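Local coordinates for OBCA, Oxalate Biosynthetic Component A (PDB 4NNB), which is a TIM-barrel protein that holds a magnesium ion and an oxaloacetate ion in one pocket, at residues A[278-282]-A[318-324]; A[349-355]-A[395-399]; A[310-314]-A[326-331]; A[374-380]-A[445-451]. All blocks are in the same frame, centred on the assembly; numbering follows the deposited sequence.

Contact 1. Residues A[278-282]-A[318-324]. With OAA (oxaloacetate ion), chain C.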
loop_
_atom_site.group_PDB
_atom_site.type_symbol
_atom_site.label_atom_id
_atom_site.label_comp_id
_atom_site.label_asym_id
_atom_site.label_seq_id
_atom_site.Cartn_x
_atom_site.Cartn_y
_atom_site.Cartn_z
ATOM N N THR A 278 -8.396 -2.727 12.412
ATOM C CA THR A 278 -9.421 -3.685 12.819
ATOM C C THR A 278 -10.162 -4.202 11.598
ATOM O O THR A 278 -11.194 -4.869 11.708
ATOM C CB THR A 278 -10.415 -3.036 13.771
ATOM O OG1 THR A 278 -11.042 -1.933 13.114
ATOM C CG2 THR A 278 -9.678 -2.540 15.031
ATOM N N SER A 279 -9.629 -3.889 10.429
ATOM C CA SER A 279 -10.283 -4.240 9.171
ATOM C C SER A 279 -10.315 -5.756 8.899
ATOM O O SER A 279 -9.371 -6.477 9.241
ATOM C CB SER A 279 -9.573 -3.509 8.031
ATOM O OG SER A 279 -9.993 -4.000 6.785
ATOM N N VAL A 280 -11.404 -6.249 8.302
ATOM C CA VAL A 280 -11.401 -7.635 7.810
ATOM C C VAL A 280 -11.514 -7.705 6.283
ATOM O O VAL A 280 -12.024 -8.682 5.719
ATOM C CB VAL A 280 -12.475 -8.527 8.488
ATOM C CG1 VAL A 280 -12.183 -8.673 9.971
ATOM C CG2 VAL A 280 -13.879 -7.971 8.267
ATOM N N ARG A 281 -11.014 -6.660 5.632
ATOM C CA ARG A 281 -10.926 -6.607 4.176
ATOM C C ARG A 281 -10.337 -7.900 3.611
ATOM O O ARG A 281 -9.360 -8.445 4.149
ATOM C CB ARG A 281 -10.079 -5.404 3.735
ATOM C CG ARG A 281 -9.412 -5.572 2.363
ATOM C CD ARG A 281 -9.888 -4.584 1.308
ATOM N NE ARG A 281 -9.167 -3.326 1.389
ATOM C CZ ARG A 281 -8.794 -2.578 0.350
ATOM N NH1 ARG A 281 -9.068 -2.929 -0.899
ATOM N NH2 ARG A 281 -8.140 -1.455 0.578
ATOM N N GLY A 282 -10.962 -8.394 2.545
ATOM C CA GLY A 282 -10.537 -9.621 1.893
ATOM C C GLY A 282 -11.160 -10.832 2.557
ATOM O O GLY A 282 -11.114 -11.942 2.025
ATOM N N PHE A 318 -15.990 -1.255 -1.406
ATOM C CA PHE A 318 -15.099 -0.747 -2.454
ATOM C C PHE A 318 -15.686 -1.034 -3.834
ATOM O O PHE A 318 -16.109 -2.158 -4.104
ATOM C CB PHE A 318 -13.734 -1.438 -2.384
ATOM C CG PHE A 318 -12.972 -1.191 -1.110
ATOM C CD1 PHE A 318 -12.957 -2.147 -0.104
ATOM C CD2 PHE A 318 -12.247 -0.023 -0.930
ATOM C CE1 PHE A 318 -12.242 -1.933 1.071
ATOM C CE2 PHE A 318 -11.524 0.195 0.246
ATOM C CZ PHE A 318 -11.529 -0.762 1.244
ATOM N N GLN A 319 -15.688 -0.040 -4.717
ATOM C CA GLN A 319 -16.116 -0.293 -6.095
ATOM C C GLN A 319 -15.255 -1.369 -6.733
ATOM O O GLN A 319 -15.749 -2.176 -7.515
ATOM C CB GLN A 319 -16.113 0.988 -6.926
ATOM C CG GLN A 319 -17.187 1.986 -6.492
ATOM C CD GLN A 319 -17.525 2.979 -7.582
ATOM O OE1 GLN A 319 -17.341 2.696 -8.768
ATOM N NE2 GLN A 319 -18.012 4.152 -7.190
ATOM N N GLY A 320 -13.982 -1.423 -6.350
ATOM C CA GLY A 320 -13.085 -2.455 -6.857
ATOM C C GLY A 320 -13.285 -3.845 -6.258
ATOM O O GLY A 320 -12.552 -4.776 -6.599
ATOM N N GLY A 321 -14.260 -3.990 -5.362
ATOM C CA GLY A 321 -14.509 -5.257 -4.683
ATOM C C GLY A 321 -13.782 -5.469 -3.356
ATOM O O GLY A 321 -12.825 -4.763 -3.041
ATOM N N GLY A 322 -14.242 -6.437 -2.565
ATOM C CA GLY A 322 -13.502 -6.879 -1.386
ATOM C C GLY A 322 -13.821 -6.235 -0.037
ATOM O O GLY A 322 -13.107 -6.464 0.942
ATOM N N GLY A 323 -14.888 -5.448 0.028
ATOM C CA GLY A 323 -15.245 -4.736 1.251
ATOM C C GLY A 323 -15.686 -5.578 2.442
ATOM O O GLY A 323 -15.600 -6.804 2.421
ATOM N N TYR A 324 -16.168 -4.913 3.488
ATOM C CA TYR A 324 -16.570 -5.608 4.716
ATOM C C TYR A 324 -17.580 -4.774 5.496
ATOM O O TYR A 324 -17.545 -3.535 5.482
ATOM C CB TYR A 324 -15.357 -5.920 5.614
ATOM C CG TYR A 324 -14.501 -4.709 5.870
ATOM C CD1 TYR A 324 -13.592 -4.271 4.917
ATOM C CD2 TYR A 324 -14.609 -3.987 7.055
ATOM C CE1 TYR A 324 -12.813 -3.154 5.125
ATOM C CE2 TYR A 324 -13.823 -2.857 7.272
ATOM C CZ TYR A 324 -12.927 -2.456 6.292
ATOM O OH TYR A 324 -12.132 -1.348 6.464
HETATM O O1 OAA C . -9.309 -0.020 9.148
HETATM O O2 OAA C . -7.191 -0.326 8.393
HETATM O O4 OAA C . -8.264 -1.235 3.346
HETATM O O5 OAA C . -9.911 -2.076 4.712
HETATM O O3 OAA C . -6.805 -0.868 5.764
HETATM C C1 OAA C . -8.470 -0.206 8.160
HETATM C C2 OAA C . -9.019 -0.274 6.753
HETATM C C3 OAA C . -8.104 -0.871 5.708
HETATM C C4 OAA C . -8.791 -1.436 4.528
HETATM O O HOH W 1 -10.286 -5.266 -1.688
HETATM O O HOH W 2 -13.814 -8.848 1.630
#
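Arg281 and Phe318 make a cation-pi stack in the wall of the oxaloacetate pocket of the TIM barrel, where the loop after strand 273-276 meets the loop leading to helix 328-341. The guanidinium lies flat over the ring, with its CZ 3.8 Å from the ring centroid and the two planes 22° apart. Arginine suits this place because its face can rest on an aromatic while its edge donates hydrogen bonds in the plane. NE and NH2 both donate to O4 of the oxaloacetate, the NH2-O4 distance being 2.8 Å. Bends at chi2 (116°) and chi3 (84°) swing that edge onto the carboxylate.

Deeper in the pocket the packing is tight. Ser279 OG donates to O5 of the same carboxylate at 2.8 Å and accepts from Arg281 N in an ST turn, a double role that a small hydroxyl can fill and that fixes the loop against the ligand. Tyr324 adds its OH, 2.9 Å from O5, while one face of its ring lies against the backbone at Val280 N. Its CB meets Val280 CG2 at 3.7 Å.

Toward solvent the contact is looser. A type I turn runs from Phe318 to Gly321, and Gly321, Gly322 and Gly282 all have the positive phi that glycine adopts easily. Here the loops are joined by a weak bond from Gly282 N to Gly322 O and by two waters. One of these waters, in the plane of the guanidinium, accepts from Arg281 NH1 at 2.8 Å and donates to Gly321 O.

Contact 2. Residues A[349-355]-A[395-399]. With OAA (oxaloacetate ion), chain C.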
loop_
_atom_site.group_PDB
_atom_site.type_symbol
_atom_site.label_atom_id
_atom_site.label_comp_id
_atom_site.label_asym_id
_atom_site.label_seq_id
_atom_site.Cartn_x
_atom_site.Cartn_y
_atom_site.Cartn_z
ATOM N N VAL A 349 -12.594 7.350 7.337
ATOM C CA VAL A 349 -13.690 7.911 6.551
ATOM C C VAL A 349 -13.618 7.425 5.093
ATOM O O VAL A 349 -13.037 8.086 4.217
ATOM C CB VAL A 349 -13.707 9.446 6.617
ATOM C CG1 VAL A 349 -14.964 9.981 5.938
ATOM C CG2 VAL A 349 -13.655 9.927 8.070
ATOM N N PHE A 350 -14.209 6.265 4.842
ATOM C CA PHE A 350 -14.192 5.662 3.509
ATOM C C PHE A 350 -15.239 6.272 2.580
ATOM O O PHE A 350 -15.074 6.257 1.361
ATOM C CB PHE A 350 -14.463 4.150 3.594
ATOM C CG PHE A 350 -13.267 3.324 4.012
ATOM C CD1 PHE A 350 -13.135 2.873 5.327
ATOM C CD2 PHE A 350 -12.285 2.986 3.083
ATOM C CE1 PHE A 350 -12.037 2.095 5.711
ATOM C CE2 PHE A 350 -11.180 2.216 3.452
ATOM C CZ PHE A 350 -11.048 1.767 4.757
ATOM N N ASN A 351 -16.334 6.777 3.145
ATOM C CA ASN A 351 -17.508 7.114 2.331
ATOM C C ASN A 351 -18.416 8.116 3.028
ATOM O O ASN A 351 -18.213 8.420 4.205
ATOM C CB ASN A 351 -18.277 5.833 1.954
ATOM C CG ASN A 351 -18.666 4.995 3.177
ATOM O OD1 ASN A 351 -19.024 5.534 4.220
ATOM N ND2 ASN A 351 -18.572 3.680 3.050
ATOM N N HIS A 352 -19.420 8.624 2.319
ATOM C CA HIS A 352 -20.316 9.612 2.917
ATOM C C HIS A 352 -21.192 9.014 4.021
ATOM O O HIS A 352 -21.544 9.701 4.981
ATOM C CB HIS A 352 -21.175 10.311 1.852
ATOM C CG HIS A 352 -20.398 11.258 0.992
ATOM N ND1 HIS A 352 -19.972 12.490 1.445
ATOM C CD2 HIS A 352 -19.943 11.143 -0.280
ATOM C CE1 HIS A 352 -19.302 13.101 0.481
ATOM N NE2 HIS A 352 -19.262 12.303 -0.571
ATOM N N ALA A 353 -21.545 7.743 3.881
ATOM C CA ALA A 353 -22.308 7.067 4.927
ATOM C C ALA A 353 -21.568 7.182 6.260
ATOM O O ALA A 353 -22.178 7.453 7.301
ATOM C CB ALA A 353 -22.534 5.611 4.563
ATOM N N ILE A 354 -20.247 7.006 6.225
ATOM C CA ILE A 354 -19.454 7.142 7.452
ATOM C C ILE A 354 -19.517 8.557 8.023
ATOM O O ILE A 354 -19.663 8.735 9.242
ATOM C CB ILE A 354 -18.008 6.629 7.268
ATOM C CG1 ILE A 354 -18.017 5.098 7.342
ATOM C CG2 ILE A 354 -17.068 7.218 8.322
ATOM C CD1 ILE A 354 -16.785 4.406 6.747
ATOM N N VAL A 355 -19.432 9.564 7.158
ATOM C CA VAL A 355 -19.572 10.951 7.615
ATOM C C VAL A 355 -20.939 11.190 8.284
ATOM O O VAL A 355 -21.013 11.740 9.391
ATOM C CB VAL A 355 -19.379 11.967 6.469
ATOM C CG1 VAL A 355 -19.455 13.401 7.022
ATOM C CG2 VAL A 355 -18.033 11.738 5.765
ATOM N N ASP A 395 -22.732 5.463 -6.197
ATOM C CA ASP A 395 -21.498 6.092 -5.752
ATOM C C ASP A 395 -21.658 6.724 -4.367
ATOM O O ASP A 395 -22.651 7.398 -4.086
ATOM C CB ASP A 395 -21.046 7.147 -6.762
ATOM C CG ASP A 395 -19.651 7.678 -6.461
ATOM O OD1 ASP A 395 -18.918 7.010 -5.699
ATOM O OD2 ASP A 395 -19.284 8.756 -6.980
ATOM N N ASP A 396 -20.677 6.488 -3.498
ATOM C CA ASP A 396 -20.674 7.082 -2.174
ATOM C C ASP A 396 -19.250 7.524 -1.818
ATOM O O ASP A 396 -18.922 7.730 -0.652
ATOM C CB ASP A 396 -21.246 6.092 -1.143
ATOM C CG ASP A 396 -21.702 6.780 0.138
ATOM O OD1 ASP A 396 -22.227 7.908 0.047
ATOM O OD2 ASP A 396 -21.526 6.208 1.240
ATOM N N SER A 397 -18.416 7.673 -2.849
ATOM C CA SER A 397 -17.024 8.095 -2.686
ATOM C C SER A 397 -16.927 9.514 -2.124
ATOM O O SER A 397 -17.774 10.359 -2.417
ATOM C CB SER A 397 -16.288 8.035 -4.034
ATOM O OG SER A 397 -16.527 6.818 -4.718
ATOM N N LEU A 398 -15.895 9.783 -1.331
ATOM C CA LEU A 398 -15.682 11.140 -0.823
ATOM C C LEU A 398 -15.463 12.110 -1.985
ATOM O O LEU A 398 -16.066 13.185 -2.036
ATOM C CB LEU A 398 -14.485 11.196 0.116
ATOM C CG LEU A 398 -14.533 10.380 1.403
ATOM C CD1 LEU A 398 -13.340 10.786 2.256
ATOM C CD2 LEU A 398 -15.844 10.601 2.134
ATOM N N ILE A 399 -14.577 11.725 -2.898
ATOM C CA ILE A 399 -14.427 12.431 -4.160
ATOM C C ILE A 399 -15.277 11.646 -5.143
ATOM O O ILE A 399 -14.956 10.505 -5.469
ATOM C CB ILE A 399 -12.958 12.453 -4.640
ATOM C CG1 ILE A 399 -12.054 13.120 -3.591
ATOM C CG2 ILE A 399 -12.850 13.167 -5.988
ATOM C CD1 ILE A 399 -10.548 13.098 -3.935
HETATM O O1 OAA C . -9.309 -0.020 9.148
HETATM O O2 OAA C . -7.191 -0.326 8.393
HETATM O O4 OAA C . -8.264 -1.235 3.346
HETATM O O5 OAA C . -9.911 -2.076 4.712
HETATM O O3 OAA C . -6.805 -0.868 5.764
HETATM C C1 OAA C . -8.470 -0.206 8.160
HETATM C C2 OAA C . -9.019 -0.274 6.753
HETATM C C3 OAA C . -8.104 -0.871 5.708
HETATM C C4 OAA C . -8.791 -1.436 4.528
HETATM O O HOH W 3 -13.879 7.700 -0.921
HETATM O O HOH W 4 -18.465 14.097 -2.751
#
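Asp396 reaches across to the first turn of helix 352-359 with its carboxylate turned 27° from the amide plane of Asn351 and 52° from the ring plane of His352. CG sits anti to the backbone N (chi1 -161°), which extends the carboxylate toward the helix start. OD2 accepts from Ala353 N at 3.1 Å on its syn side, while the backbone oxygen of Asp396 accepts from His352 N. Asn351 is the N-cap, its side chain short enough for the carbonyl to reach back to a helix amide: Ile354 N donates to OD1 at 2.8 Å, almost in line with the carbonyl bond. The opening amides of the helix thus all have acceptors, and the positive end of the helix dipole probably favours a charged carboxylate here.

OD1 of Asp396 rests beside the His352 side chain, 3.2 Å from its CB and near the plane of the ring. At the other end of the side chain a water links His352 NE2 with Leu398 O. Asp395 shapes the loop: its OD1 accepts from Ser397 N, an Asx turn, and also from Ser397 OG.

Leu398, a branched apolar chain in a buried spot, crosses Val349 at about a right angle, with CD2 4.0 Å from Val349 CG1 and CD1 3.4 Å from Val349 O. Phe350 points the other way, its ring edge toward the oxaloacetate with CZ 3.5 Å from C2.

Around this corner, helix 416-440 packs on His352, Val355 and Leu398, strand 383-386 borders Ala353 and Asp396, and Val349 is hydrogen-bonded to strand 373-378.

Contact 3. Residues A[310-314]-A[326-331]. With OAA (oxaloacetate ion), chain C.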
loop_
_atom_site.group_PDB
_atom_site.type_symbol
_atom_site.label_atom_id
_atom_site.label_comp_id
_atom_site.label_asym_id
_atom_site.label_seq_id
_atom_site.Cartn_x
_atom_site.Cartn_y
_atom_site.Cartn_z
ATOM N N SER A 310 -8.230 1.450 14.168
ATOM C CA SER A 310 -9.154 1.931 13.157
ATOM C C SER A 310 -10.610 1.521 13.458
ATOM O O SER A 310 -10.871 0.485 14.078
ATOM C CB SER A 310 -8.708 1.477 11.767
ATOM O OG SER A 310 -8.857 0.081 11.614
ATOM N N LEU A 311 -11.547 2.366 13.038
ATOM C CA LEU A 311 -12.976 2.121 13.239
ATOM C C LEU A 311 -13.736 2.752 12.070
ATOM O O LEU A 311 -13.558 3.939 11.772
ATOM C CB LEU A 311 -13.431 2.721 14.581
ATOM C CG LEU A 311 -14.837 2.356 15.068
ATOM C CD1 LEU A 311 -14.892 2.344 16.601
ATOM C CD2 LEU A 311 -15.893 3.309 14.504
ATOM N N SER A 312 -14.562 1.957 11.398
ATOM C CA SER A 312 -15.349 2.439 10.266
ATOM C C SER A 312 -16.836 2.228 10.561
ATOM O O SER A 312 -17.302 1.103 10.566
ATOM C CB SER A 312 -14.972 1.680 8.989
ATOM O OG SER A 312 -13.623 1.910 8.609
ATOM N N PRO A 313 -17.585 3.313 10.800
ATOM C CA PRO A 313 -18.952 3.135 11.309
ATOM C C PRO A 313 -20.042 3.020 10.229
ATOM O O PRO A 313 -21.127 3.594 10.383
ATOM C CB PRO A 313 -19.164 4.387 12.174
ATOM C CG PRO A 313 -18.301 5.443 11.513
ATOM C CD PRO A 313 -17.117 4.710 10.908
ATOM N N ALA A 314 -19.733 2.288 9.159
ATOM C CA ALA A 314 -20.694 1.862 8.150
ATOM C C ALA A 314 -20.013 0.758 7.377
ATOM O O ALA A 314 -18.786 0.598 7.472
ATOM C CB ALA A 314 -21.061 3.012 7.196
ATOM N N ASN A 326 -19.655 -3.256 8.793
ATOM C CA ASN A 326 -19.494 -2.826 10.161
ATOM C C ASN A 326 -20.891 -2.546 10.684
ATOM O O ASN A 326 -21.383 -1.433 10.563
ATOM C CB ASN A 326 -18.618 -1.572 10.241
ATOM C CG ASN A 326 -17.206 -1.807 9.682
ATOM O OD1 ASN A 326 -16.316 -2.289 10.388
ATOM N ND2 ASN A 326 -17.014 -1.487 8.405
ATOM N N ALA A 327 -21.536 -3.571 11.232
ATOM C CA ALA A 327 -22.945 -3.464 11.642
ATOM C C ALA A 327 -23.110 -2.687 12.961
ATOM O O ALA A 327 -22.159 -2.592 13.749
ATOM C CB ALA A 327 -23.539 -4.844 11.763
ATOM N N PRO A 328 -24.321 -2.140 13.215
ATOM C CA PRO A 328 -24.559 -1.415 14.470
ATOM C C PRO A 328 -24.271 -2.224 15.748
ATOM O O PRO A 328 -23.724 -1.640 16.678
ATOM C CB PRO A 328 -26.048 -1.061 14.386
ATOM C CG PRO A 328 -26.325 -0.984 12.913
ATOM C CD PRO A 328 -25.497 -2.083 12.321
ATOM N N ASP A 329 -24.629 -3.507 15.807
ATOM C CA ASP A 329 -24.359 -4.295 17.019
ATOM C C ASP A 329 -22.860 -4.516 17.238
ATOM O O ASP A 329 -22.341 -4.363 18.356
ATOM C CB ASP A 329 -25.136 -5.628 17.043
ATOM C CG ASP A 329 -24.808 -6.539 15.872
ATOM O OD1 ASP A 329 -24.351 -6.060 14.812
ATOM O OD2 ASP A 329 -25.033 -7.755 15.998
ATOM N N PHE A 330 -22.164 -4.859 16.163
ATOM C CA PHE A 330 -20.710 -4.934 16.203
ATOM C C PHE A 330 -20.086 -3.619 16.685
ATOM O O PHE A 330 -19.214 -3.614 17.561
ATOM C CB PHE A 330 -20.176 -5.274 14.823
ATOM C CG PHE A 330 -18.695 -5.078 14.690
ATOM C CD1 PHE A 330 -17.813 -5.883 15.395
ATOM C CD2 PHE A 330 -18.185 -4.084 13.864
ATOM C CE1 PHE A 330 -16.438 -5.715 15.269
ATOM C CE2 PHE A 330 -16.808 -3.910 13.734
ATOM C CZ PHE A 330 -15.939 -4.729 14.432
ATOM N N LEU A 331 -20.535 -2.503 16.120
ATOM C CA LEU A 331 -19.969 -1.203 16.482
ATOM C C LEU A 331 -20.226 -0.828 17.939
ATOM O O LEU A 331 -19.361 -0.234 18.599
ATOM C CB LEU A 331 -20.451 -0.108 15.526
ATOM C CG LEU A 331 -19.841 -0.238 14.126
ATOM C CD1 LEU A 331 -20.627 0.579 13.092
ATOM C CD2 LEU A 331 -18.372 0.188 14.156
HETATM O O1 OAA C . -9.309 -0.020 9.148
HETATM O O2 OAA C . -7.191 -0.326 8.393
HETATM O O4 OAA C . -8.264 -1.235 3.346
HETATM O O5 OAA C . -9.911 -2.076 4.712
HETATM O O3 OAA C . -6.805 -0.868 5.764
HETATM C C1 OAA C . -8.470 -0.206 8.160
HETATM C C2 OAA C . -9.019 -0.274 6.753
HETATM C C3 OAA C . -8.104 -0.871 5.708
HETATM C C4 OAA C . -8.791 -1.436 4.528
HETATM O O HOH W 5 -14.720 -0.877 12.048
#
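In the beta-alpha connection that follows barrel strand 308-311, Asn326, just before helix 328-341, and Leu331 in its first turn fold back on Ser312, Pro313 and Ala314. Asparagine suits its place because the amide can serve two sides. ND2 donates to Ala314 O at 2.9 Å, approaching from 38° above the carbonyl plane. The main partner of OD1 is Arg292 of helix 291-294, and OD1 also accepts a hydrogen bond from a water that in turn accepts from Ser312 N. The side chain leaves with CG beside the backbone N (chi1 -61°), which lays CG, like CB, close to Ser312 O.

Leu331 fills the apolar side with its two branches. CD1 lies 3.5 Å from Pro313 CA, and CD2 meets Leu311 CD2 at 4.0 Å, the two leucines slanting across each other. At the strand end, Ser310 turns instead to the ligand, its OG donating to O1 of the oxaloacetate.

Strand 308-311 runs between strands 273-276 and 344-349, parallel to both. Leu311 and Pro313 touch Pro345 and Val347 of strand 344-349, and Pro313 and Ala314 lie against Ile354 of helix 352-359.

Contact 4. Residues A[374-380]-A[445-451]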
loop_
_atom_site.group_PDB
_atom_site.type_symbol
_atom_site.label_atom_id
_atom_site.label_comp_id
_atom_site.label_asym_id
_atom_site.label_seq_id
_atom_site.Cartn_x
_atom_site.Cartn_y
_atom_site.Cartn_z
ATOM N N LEU A 374 -10.353 11.512 16.179
ATOM C CA LEU A 374 -9.410 11.354 15.072
ATOM C C LEU A 374 -10.089 10.818 13.821
ATOM O O LEU A 374 -10.863 9.858 13.901
ATOM C CB LEU A 374 -8.295 10.385 15.476
ATOM C CG LEU A 374 -7.554 10.639 16.782
ATOM C CD1 LEU A 374 -6.464 9.566 16.984
ATOM C CD2 LEU A 374 -6.953 12.020 16.784
ATOM N N PHE A 375 -9.782 11.418 12.669
ATOM C CA PHE A 375 -10.363 10.995 11.389
ATOM C C PHE A 375 -9.263 10.813 10.342
ATOM O O PHE A 375 -8.272 11.553 10.329
ATOM C CB PHE A 375 -11.380 12.030 10.876
ATOM C CG PHE A 375 -12.549 12.246 11.803
ATOM C CD1 PHE A 375 -13.725 11.519 11.637
ATOM C CD2 PHE A 375 -12.468 13.157 12.847
ATOM C CE1 PHE A 375 -14.807 11.700 12.506
ATOM C CE2 PHE A 375 -13.552 13.356 13.714
ATOM C CZ PHE A 375 -14.719 12.627 13.536
ATOM N N MET A 376 -9.435 9.823 9.474
ATOM C CA MET A 376 -8.558 9.638 8.317
ATOM C C MET A 376 -9.423 9.652 7.069
ATOM O O MET A 376 -10.314 8.809 6.925
ATOM C CB MET A 376 -7.762 8.324 8.428
ATOM C CG MET A 376 -6.896 7.992 7.199
ATOM S SD MET A 376 -5.554 9.194 6.994
ATOM C CE MET A 376 -4.621 8.855 8.475
ATOM N N LEU A 377 -9.194 10.625 6.183
ATOM C CA LEU A 377 -9.950 10.700 4.931
ATOM C C LEU A 377 -9.349 9.718 3.916
ATOM O O LEU A 377 -8.209 9.892 3.476
ATOM C CB LEU A 377 -9.949 12.127 4.363
ATOM C CG LEU A 377 -10.490 13.232 5.288
ATOM C CD1 LEU A 377 -10.416 14.595 4.573
ATOM C CD2 LEU A 377 -11.929 12.919 5.765
ATOM N N VAL A 378 -10.101 8.676 3.568
ATOM C CA VAL A 378 -9.645 7.715 2.562
ATOM C C VAL A 378 -10.028 8.267 1.187
ATOM O O VAL A 378 -10.941 7.780 0.518
ATOM C CB VAL A 378 -10.233 6.307 2.798
ATOM C CG1 VAL A 378 -9.524 5.272 1.903
ATOM C CG2 VAL A 378 -10.088 5.916 4.271
ATOM N N ALA A 379 -9.327 9.320 0.781
ATOM C CA ALA A 379 -9.705 10.041 -0.426
ATOM C C ALA A 379 -9.204 9.348 -1.690
ATOM O O ALA A 379 -8.129 8.738 -1.695
ATOM C CB ALA A 379 -9.207 11.481 -0.373
ATOM N N GLY A 380 -9.997 9.440 -2.756
ATOM C CA GLY A 380 -9.567 8.982 -4.069
ATOM C C GLY A 380 -9.807 7.512 -4.326
ATOM O O GLY A 380 -9.441 6.990 -5.385
ATOM N N LYS A 445 -8.935 15.975 14.905
ATOM C CA LYS A 445 -7.746 15.974 14.058
ATOM C C LYS A 445 -8.052 15.147 12.824
ATOM O O LYS A 445 -8.441 13.980 12.935
ATOM C CB LYS A 445 -6.548 15.388 14.812
ATOM C CG LYS A 445 -6.135 16.187 16.055
ATOM C CD LYS A 445 -5.687 17.600 15.682
ATOM C CE LYS A 445 -5.354 18.428 16.926
ATOM N NZ LYS A 445 -5.116 19.865 16.561
ATOM N N ILE A 446 -7.897 15.755 11.652
ATOM C CA ILE A 446 -8.261 15.098 10.413
ATOM C C ILE A 446 -7.022 14.956 9.527
ATOM O O ILE A 446 -6.336 15.948 9.216
ATOM C CB ILE A 446 -9.352 15.895 9.680
ATOM C CG1 ILE A 446 -10.567 16.100 10.607
ATOM C CG2 ILE A 446 -9.769 15.209 8.375
ATOM C CD1 ILE A 446 -11.676 16.947 9.986
ATOM N N SER A 447 -6.736 13.718 9.131
ATOM C CA SER A 447 -5.644 13.446 8.201
ATOM C C SER A 447 -6.202 13.011 6.858
ATOM O O SER A 447 -7.403 12.730 6.732
ATOM C CB SER A 447 -4.714 12.370 8.762
ATOM O OG SER A 447 -4.100 12.796 9.961
ATOM N N ILE A 448 -5.330 12.963 5.854
ATOM C CA ILE A 448 -5.709 12.476 4.534
ATOM C C ILE A 448 -4.720 11.439 3.991
ATOM O O ILE A 448 -3.518 11.513 4.259
ATOM C CB ILE A 448 -5.859 13.642 3.534
ATOM C CG1 ILE A 448 -6.425 13.154 2.196
ATOM C CG2 ILE A 448 -4.517 14.385 3.346
ATOM C CD1 ILE A 448 -6.933 14.291 1.273
ATOM N N LEU A 449 -5.241 10.462 3.253
ATOM C CA LEU A 449 -4.406 9.581 2.453
ATOM C C LEU A 449 -4.889 9.680 1.034
ATOM O O LEU A 449 -6.034 10.090 0.786
ATOM C CB LEU A 449 -4.491 8.123 2.937
ATOM C CG LEU A 449 -5.790 7.342 2.719
ATOM C CD1 LEU A 449 -5.860 6.679 1.345
ATOM C CD2 LEU A 449 -5.953 6.295 3.826
ATOM N N LEU A 450 -4.033 9.274 0.103
ATOM C CA LEU A 450 -4.424 9.127 -1.294
ATOM C C LEU A 450 -3.764 7.888 -1.896
ATOM O O LEU A 450 -2.654 7.527 -1.499
ATOM C CB LEU A 450 -4.025 10.369 -2.099
ATOM C CG LEU A 450 -4.866 11.643 -1.951
ATOM C CD1 LEU A 450 -4.156 12.821 -2.616
ATOM C CD2 LEU A 450 -6.222 11.440 -2.581
ATOM N N PRO A 451 -4.440 7.231 -2.856
ATOM C CA PRO A 451 -3.805 6.076 -3.510
ATOM C C PRO A 451 -2.561 6.544 -4.259
ATOM O O PRO A 451 -2.528 7.697 -4.704
ATOM C CB PRO A 451 -4.861 5.591 -4.511
ATOM C CG PRO A 451 -6.132 6.337 -4.184
ATOM C CD PRO A 451 -5.712 7.607 -3.493
#
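Phe375 and Leu377 bond with both their N and O atoms to the strand that carries Lys445, Ser447 and Leu449, the pattern of parallel strands. Phe375 N donates to Lys445 O at 2.9 Å, and Ser447 N returns a bond to Phe375 O. Leu377 N then reaches Ser447 O at 2.8 Å, and Leu449 N reaches Leu377 O. The strand directions differ by 23°. Past Val378, the centre of an inverse gamma turn, the pairing fades into a weak bond from Ala379 N to Leu449 O.

Apolar packing covers one face of the sheet with Phe375, Leu377, Ile446 and Ile448, branched and aromatic side chains suited to filling the space under helix 416-440. The closest side-chain approach among them, Leu377 CG to Ile446 CG2, is 3.7 Å.

On the other face Lys445 touches Leu374 CD2 through its CB while its end leads away. Met376 is flexible enough to fold, with bends at chi2 (66°) and chi3 (65°), so that its CE lies 3.5 Å from Ser447 CB. Its CG meets Leu449 CD2 at 3.9 Å. Leu449 also lies alongside Val378, both pointing the same way.

Where the strands end, Leu450 CD2 touches Ala379 CB, and the ring of Pro451 packs on the carbonyls of Ala379 and Gly380, the latter at a positive phi that glycine adopts easily.

Such parallel strands, with helix 416-440 outside and the side chains of Val378 and Leu449 about 7 Å from the oxaloacetate and the magnesium ion respectively, at the C-terminal ends, fit the TIM barrel of this family.

In the fold
From the N-terminal end, contact 1 opens after strand 273-276 and, before it closes at residue 324, contact 3 opens on strand 308-311; the two therefore cross, and Thr278 OG1 probably bonds to Ser310 O between them. Contact 3 closes at the start of helix 328-341. Contact 2 follows in series from the end of strand 344-349 and crosses contact 4, which opens inside the loop that contact 2 closes and itself closes on strand 444-449; Val349 joins both through probable backbone bonds to Met376 and Val378. Phe350 of contact 2 packs against Phe318 and Tyr324 of contact 1 and Ser312 of contact 3. Contacts 1 to 3 border the oxaloacetate ion, while contact 4 joins two barrel strands.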